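Local coordinates for protein lectin 2 (Agrocybe aegerita, PDB 4TQM) that probably recognises glycans ending in N-acetylglucosamine, holding beta-linked GlcNAc-galactose units in repeated sites around a beta-propeller, at residues V299-A304 with K325-Q330; S336-F341 with F356-T361. The protein carries 1 engineered substitution. One frame throughout, in Å; residues are numbered along the deposited sequence.

Contact 1: V299-A304 with K325-Q330; sequences VGFGNA and KDFGVQ. With NAG (2-acetamido-2-deoxy-beta-D-glucopyranose), chain G; NAG (2-acetamido-2-deoxy-beta-D-glucopyranose), chain F; GAL (beta-D-galactopyranose), chain B.
Asn303 and Gln330 join two connections of one beta-propeller blade: the turn after strand 297-301 and the linker leaving outer strand 321-324 for the next blade. Gln330 N donates to Asn303 O (2.8 Å, 159°), and Val329 N makes a longer bond to Gly302 O (3.3 Å), so two successive carbonyls take two successive N-H groups. Gly328 suits its place because a CB here would run into both carbonyl oxygens.

The side chain of Asn303 runs between sugar and protein. Its CB rests 3.7 Å from C3 of the galactose (chain B). With CG anti to the backbone N (chi1 179°), the amide then passes alongside that sugar, OD1 3.6 Å from galactose C5, while ND2 turns to the other segment and meets Val329 CB at 3.6 Å. The backbone N of the same residue grips the acetamide oxygen O7 of NAG (chain F).

Deeper in, Phe301 and Phe327 run next to each other in the same direction, apolar surface suited to this buried layer, with Phe301 CD1 3.6 Å from Phe327 CB. Phe327 O, beside the Phe301 ring, accepts a hydrogen bond from Arg340 NH1. Beyond them, the carboxylate of Asp326 binds the neighbouring sugar, NAG (chain G), with both oxygens: OD2 accepts from O4, and OD1, which also takes Phe327 N, accepts from O3 at 2.7 Å.

Contact 2: S336-F341 with F356-T361; sequences SKHRRF and FGEKET. With GAL (beta-D-galactopyranose), chain C; NAG (2-acetamido-2-deoxy-beta-D-glucopyranose), chain G.
An antiparallel hydrogen-bonded pair, Arg339 with Phe356, joins the first two strands of a propeller blade at the end of the blade next to a sugar site. Arg339 N bonds Phe356 O and Phe356 N bonds Arg339 O, while a water links Phe356 O, Lys337 O and Arg339 NH1. On the buried side, the rings of Phe341 and Phe356 meet rim to rim (CD2 to CE2, 3.4 Å), their planes 82° apart.

At the sugar end, His338 is sandwiched: the acetamide methyl C8 of NAG (chain G) sits 3.5 Å above the centre of one ring face, and Lys337 CB covers the opposite face. Glu358 bends at chi2 (73°), curling its carboxylate back so that OE1 takes His338 NE2 at 2.8 Å through its anti lone pair; OE2 meets Lys337 NZ (3.1 Å) in a salt bridge. Glu358 N donates to NAG O7 (3.0 Å), and Gly357, lacking a side chain, lets that oxygen come close to its CA.

Since His338 ND1 receives Thr334 N while NE2 donates, the imidazole is probably neutral, its rotation fixed by polar bonds at both nitrogens and its flat face presented to the acetyl methyl.

Overall arrangement
The contacts follow one another along the chain, in successive blades of the propeller: contact 1 belongs to the sheet of strands 285-288 to 321-324, contact 2 to that of strands 339-343 to 376-379. Their centres are 13 Å apart, and Arg340 NH1 joins them by a probable hydrogen bond of 2.7 Å to Phe327 O. Both touch NAG (chain G), whose site two adjacent blades build: 325-330 holds O3 and O4, 356-361 the acetamide oxygen, and 336-341 covers its methyl, with Gln331 and Trp333 of the linker adding bonds. Segment 299-304 plays for NAG (chain F) the part 356-361 plays here, consistent with a binding site repeated from blade to blade.

Contact 1: V299-A304 with K325-Q330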
# COMPACT_ATOMS: atom_id res chain seq x y z
N VAL A 299 10.17 -10.13 -2.10
CA VAL A 299 10.44 -9.85 -3.51
C VAL A 299 11.20 -8.55 -3.65
O VAL A 299 10.81 -7.54 -3.08
CB VAL A 299 9.13 -9.76 -4.32
CG1 VAL A 299 9.44 -9.42 -5.77
CG2 VAL A 299 8.36 -11.06 -4.22
N GLY A 300 12.27 -8.56 -4.43
CA GLY A 300 13.08 -7.36 -4.58
C GLY A 300 13.48 -7.10 -6.01
O GLY A 300 13.89 -8.01 -6.73
N PHE A 301 13.37 -5.84 -6.42
CA PHE A 301 13.81 -5.44 -7.74
C PHE A 301 15.22 -4.87 -7.65
O PHE A 301 15.41 -3.67 -7.41
CB PHE A 301 12.83 -4.43 -8.34
CG PHE A 301 11.45 -4.99 -8.56
CD1 PHE A 301 11.13 -5.65 -9.74
CD2 PHE A 301 10.47 -4.89 -7.57
CE1 PHE A 301 9.86 -6.18 -9.94
CE2 PHE A 301 9.21 -5.41 -7.77
CZ PHE A 301 8.90 -6.06 -8.95
N GLY A 302 16.20 -5.74 -7.82
CA GLY A 302 17.60 -5.37 -7.64
C GLY A 302 18.23 -4.80 -8.89
O GLY A 302 17.54 -4.32 -9.79
N ASN A 303 19.56 -4.85 -8.95
CA ASN A 303 20.28 -4.36 -10.11
C ASN A 303 20.04 -5.22 -11.35
O ASN A 303 19.63 -4.72 -12.39
CB ASN A 303 21.78 -4.25 -9.82
CG ASN A 303 22.57 -3.77 -11.02
OD1 ASN A 303 23.25 -4.55 -11.69
ND2 ASN A 303 22.48 -2.47 -11.30
N ALA A 304 20.30 -6.52 -11.22
CA ALA A 304 20.24 -7.43 -12.36
C ALA A 304 18.83 -7.92 -12.67
O ALA A 304 18.61 -8.62 -13.66
CB ALA A 304 21.17 -8.62 -12.13
N LYS A 325 15.40 -11.82 -15.18
CA LYS A 325 16.36 -10.85 -15.71
C LYS A 325 15.66 -9.66 -16.36
O LYS A 325 15.89 -9.35 -17.53
CB LYS A 325 17.33 -11.52 -16.69
CG LYS A 325 18.31 -12.46 -16.00
CD LYS A 325 19.34 -13.02 -16.98
CE LYS A 325 20.35 -13.90 -16.26
NZ LYS A 325 21.40 -14.42 -17.17
N ASP A 326 14.81 -9.00 -15.58
CA ASP A 326 14.11 -7.81 -16.02
C ASP A 326 13.56 -7.05 -14.82
O ASP A 326 13.64 -7.53 -13.69
CB ASP A 326 12.98 -8.17 -16.99
CG ASP A 326 12.70 -7.07 -18.00
OD1 ASP A 326 12.95 -5.89 -17.68
OD2 ASP A 326 12.22 -7.39 -19.10
N PHE A 327 13.00 -5.86 -15.07
CA PHE A 327 12.44 -4.99 -14.03
C PHE A 327 13.49 -4.49 -13.04
O PHE A 327 13.14 -4.00 -11.96
CB PHE A 327 11.28 -5.67 -13.29
CG PHE A 327 10.14 -6.08 -14.18
CD1 PHE A 327 9.27 -5.13 -14.69
CD2 PHE A 327 9.93 -7.41 -14.49
CE1 PHE A 327 8.21 -5.50 -15.50
CE2 PHE A 327 8.87 -7.79 -15.30
CZ PHE A 327 8.02 -6.83 -15.81
N GLY A 328 14.77 -4.60 -13.40
CA GLY A 328 15.84 -4.12 -12.56
C GLY A 328 16.48 -2.86 -13.11
O GLY A 328 16.05 -2.35 -14.15
N VAL A 329 17.49 -2.36 -12.41
CA VAL A 329 18.23 -1.18 -12.86
C VAL A 329 18.88 -1.46 -14.21
O VAL A 329 18.92 -0.60 -15.09
CB VAL A 329 19.33 -0.80 -11.84
CG1 VAL A 329 20.20 0.33 -12.38
CG2 VAL A 329 18.71 -0.41 -10.51
N GLN A 330 19.37 -2.69 -14.36
CA GLN A 330 20.10 -3.10 -15.55
C GLN A 330 19.22 -3.08 -16.80
O GLN A 330 19.73 -3.06 -17.93
CB GLN A 330 20.68 -4.50 -15.33
CG GLN A 330 21.73 -4.94 -16.33
CD GLN A 330 22.41 -6.24 -15.92
OE1 GLN A 330 23.47 -6.22 -15.30
NE2 GLN A 330 21.79 -7.36 -16.25
C1 NAG G . 12.91 -1.38 -21.66
C2 NAG G . 12.22 -1.89 -20.40
C3 NAG G . 12.61 -3.34 -20.15
C4 NAG G . 12.32 -4.17 -21.40
C5 NAG G . 12.92 -3.52 -22.65
C6 NAG G . 12.51 -4.28 -23.91
C7 NAG G . 11.67 -0.11 -18.88
C8 NAG G . 12.12 0.81 -17.78
N2 NAG G . 12.53 -1.04 -19.27
O3 NAG G . 11.88 -3.86 -19.07
O4 NAG G . 12.86 -5.46 -21.25
O5 NAG G . 12.52 -2.17 -22.76
O6 NAG G . 11.10 -4.36 -23.99
O7 NAG G . 10.55 0.02 -19.38
C1 NAG F . 23.85 -8.06 -6.23
C2 NAG F . 22.53 -7.95 -5.47
C3 NAG F . 22.56 -8.84 -4.23
C4 NAG F . 22.90 -10.26 -4.64
C5 NAG F . 24.18 -10.30 -5.48
C6 NAG F . 24.42 -11.71 -5.99
C7 NAG F . 21.31 -5.89 -5.77
C8 NAG F . 20.87 -4.59 -5.16
N2 NAG F . 22.25 -6.57 -5.12
O3 NAG F . 21.29 -8.81 -3.61
O4 NAG F . 23.07 -11.08 -3.50
O5 NAG F . 24.09 -9.41 -6.58
O6 NAG F . 25.63 -11.76 -6.72
O7 NAG F . 20.80 -6.29 -6.82
C1 GAL B . 26.31 -6.23 -9.85
C2 GAL B . 25.54 -7.00 -8.79
C3 GAL B . 24.48 -6.15 -8.08
C4 GAL B . 24.94 -4.72 -7.82
C5 GAL B . 25.68 -4.15 -9.03
C6 GAL B . 26.19 -2.74 -8.76
O1 GAL B . 27.42 -7.00 -10.25
O2 GAL B . 24.87 -8.08 -9.41
O3 GAL B . 24.15 -6.79 -6.87
O4 GAL B . 25.77 -4.67 -6.68
O5 GAL B . 26.76 -5.00 -9.34
O6 GAL B . 26.69 -2.19 -9.96

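Contact 2: S336-F341 with F356-T361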
# COMPACT_ATOMS: atom_id res chain seq x y z
N SER A 336 12.25 6.88 -9.93
CA SER A 336 11.73 8.22 -10.17
C SER A 336 10.72 8.29 -11.32
O SER A 336 9.87 9.18 -11.35
CB SER A 336 12.88 9.19 -10.44
OG SER A 336 13.58 8.83 -11.62
N LYS A 337 10.81 7.35 -12.25
CA LYS A 337 10.01 7.43 -13.47
C LYS A 337 9.04 6.26 -13.66
O LYS A 337 7.97 6.43 -14.25
CB LYS A 337 10.93 7.55 -14.69
CG LYS A 337 11.84 8.76 -14.65
CD LYS A 337 12.87 8.72 -15.78
CE LYS A 337 12.19 8.59 -17.13
NZ LYS A 337 13.18 8.54 -18.25
N HIS A 338 9.41 5.09 -13.16
CA HIS A 338 8.63 3.88 -13.42
C HIS A 338 7.99 3.32 -12.15
O HIS A 338 8.47 3.57 -11.04
CB HIS A 338 9.52 2.82 -14.06
CG HIS A 338 10.39 3.35 -15.16
ND1 HIS A 338 11.76 3.46 -15.03
CD2 HIS A 338 10.09 3.81 -16.39
CE1 HIS A 338 12.26 3.96 -16.15
NE2 HIS A 338 11.27 4.18 -16.99
N ARG A 339 6.91 2.56 -12.31
CA ARG A 339 6.28 1.92 -11.16
C ARG A 339 6.38 0.40 -11.27
O ARG A 339 6.43 -0.14 -12.36
CB ARG A 339 4.81 2.31 -11.03
CG ARG A 339 4.55 3.77 -10.70
CD ARG A 339 4.39 4.58 -11.97
NE ARG A 339 3.55 5.75 -11.76
CZ ARG A 339 3.11 6.54 -12.73
NH1 ARG A 339 3.44 6.28 -13.99
NH2 ARG A 339 2.35 7.58 -12.45
N ARG A 340 6.42 -0.29 -10.13
CA ARG A 340 6.46 -1.75 -10.15
C ARG A 340 5.61 -2.32 -9.03
O ARG A 340 5.65 -1.85 -7.90
CB ARG A 340 7.91 -2.25 -10.05
CG ARG A 340 8.67 -2.21 -11.37
CD ARG A 340 10.18 -2.27 -11.16
NE ARG A 340 10.68 -1.04 -10.54
CZ ARG A 340 11.97 -0.78 -10.34
NH1 ARG A 340 12.89 -1.66 -10.71
NH2 ARG A 340 12.33 0.36 -9.77
N PHE A 341 4.82 -3.33 -9.36
CA PHE A 341 3.95 -3.97 -8.38
C PHE A 341 4.03 -5.49 -8.46
O PHE A 341 4.33 -6.07 -9.52
CB PHE A 341 2.50 -3.50 -8.55
CG PHE A 341 2.30 -2.03 -8.31
CD1 PHE A 341 2.25 -1.52 -7.01
CD2 PHE A 341 2.14 -1.15 -9.37
CE1 PHE A 341 2.07 -0.17 -6.79
CE2 PHE A 341 1.95 0.20 -9.15
CZ PHE A 341 1.92 0.70 -7.86
N PHE A 356 5.06 -0.54 -14.79
CA PHE A 356 4.76 0.61 -15.61
C PHE A 356 6.07 1.27 -16.00
O PHE A 356 6.61 2.10 -15.24
CB PHE A 356 3.88 1.59 -14.83
CG PHE A 356 2.62 0.98 -14.29
CD1 PHE A 356 1.46 0.98 -15.05
CD2 PHE A 356 2.60 0.39 -13.04
CE1 PHE A 356 0.30 0.42 -14.56
CE2 PHE A 356 1.44 -0.18 -12.55
CZ PHE A 356 0.28 -0.17 -13.31
N GLY A 357 6.58 0.89 -17.17
CA GLY A 357 7.90 1.29 -17.61
C GLY A 357 7.95 2.53 -18.48
O GLY A 357 7.06 3.39 -18.42
N GLU A 358 9.00 2.63 -19.29
CA GLU A 358 9.28 3.84 -20.06
C GLU A 358 8.29 4.07 -21.20
O GLU A 358 7.74 5.17 -21.34
CB GLU A 358 10.72 3.82 -20.59
CG GLU A 358 11.18 5.11 -21.27
CD GLU A 358 11.44 6.24 -20.29
OE1 GLU A 358 11.32 6.03 -19.07
OE2 GLU A 358 11.77 7.36 -20.75
N LYS A 359 8.05 3.04 -22.01
CA LYS A 359 7.17 3.19 -23.17
C LYS A 359 6.07 2.12 -23.23
O LYS A 359 5.18 2.19 -24.08
CB LYS A 359 7.97 3.17 -24.47
CG LYS A 359 8.36 1.77 -24.93
CD LYS A 359 8.96 1.78 -26.33
CE LYS A 359 9.19 0.36 -26.83
NZ LYS A 359 10.02 -0.44 -25.89
N GLU A 360 6.12 1.15 -22.32
CA GLU A 360 5.07 0.14 -22.24
C GLU A 360 4.92 -0.48 -20.86
O GLU A 360 5.89 -0.59 -20.10
CB GLU A 360 5.25 -0.94 -23.31
CG GLU A 360 6.58 -1.68 -23.25
CD GLU A 360 6.87 -2.45 -24.53
OE1 GLU A 360 7.64 -3.43 -24.48
OE2 GLU A 360 6.34 -2.06 -25.59
N THR A 361 3.70 -0.88 -20.53
CA THR A 361 3.41 -1.60 -19.30
C THR A 361 3.69 -3.08 -19.53
O THR A 361 3.01 -3.73 -20.33
CB THR A 361 1.96 -1.41 -18.85
OG1 THR A 361 1.71 -0.02 -18.60
CG2 THR A 361 1.68 -2.20 -17.58
C1 GAL C . 14.35 3.05 -22.86
C2 GAL C . 13.72 2.01 -21.94
C3 GAL C . 13.34 0.76 -22.73
C4 GAL C . 12.62 1.09 -24.03
C5 GAL C . 13.28 2.25 -24.77
C6 GAL C . 12.43 2.70 -25.96
O2 GAL C . 14.63 1.66 -20.93
O3 GAL C . 12.48 -0.02 -21.93
O4 GAL C . 11.27 1.39 -23.77
O5 GAL C . 13.45 3.34 -23.90
O6 GAL C . 12.28 1.62 -26.87
C1 NAG G . 12.91 -1.38 -21.66
C2 NAG G . 12.22 -1.89 -20.40
C3 NAG G . 12.61 -3.34 -20.15
C4 NAG G . 12.32 -4.17 -21.40
C5 NAG G . 12.92 -3.52 -22.65
C6 NAG G . 12.51 -4.28 -23.91
C7 NAG G . 11.67 -0.11 -18.88
C8 NAG G . 12.12 0.81 -17.78
N2 NAG G . 12.53 -1.04 -19.27
O3 NAG G . 11.88 -3.86 -19.07
O4 NAG G . 12.86 -5.46 -21.25
O5 NAG G . 12.52 -2.17 -22.76
O6 NAG G . 11.10 -4.36 -23.99
O7 NAG G . 10.55 0.02 -19.38
O HOH W 1 5.77 4.97 -15.54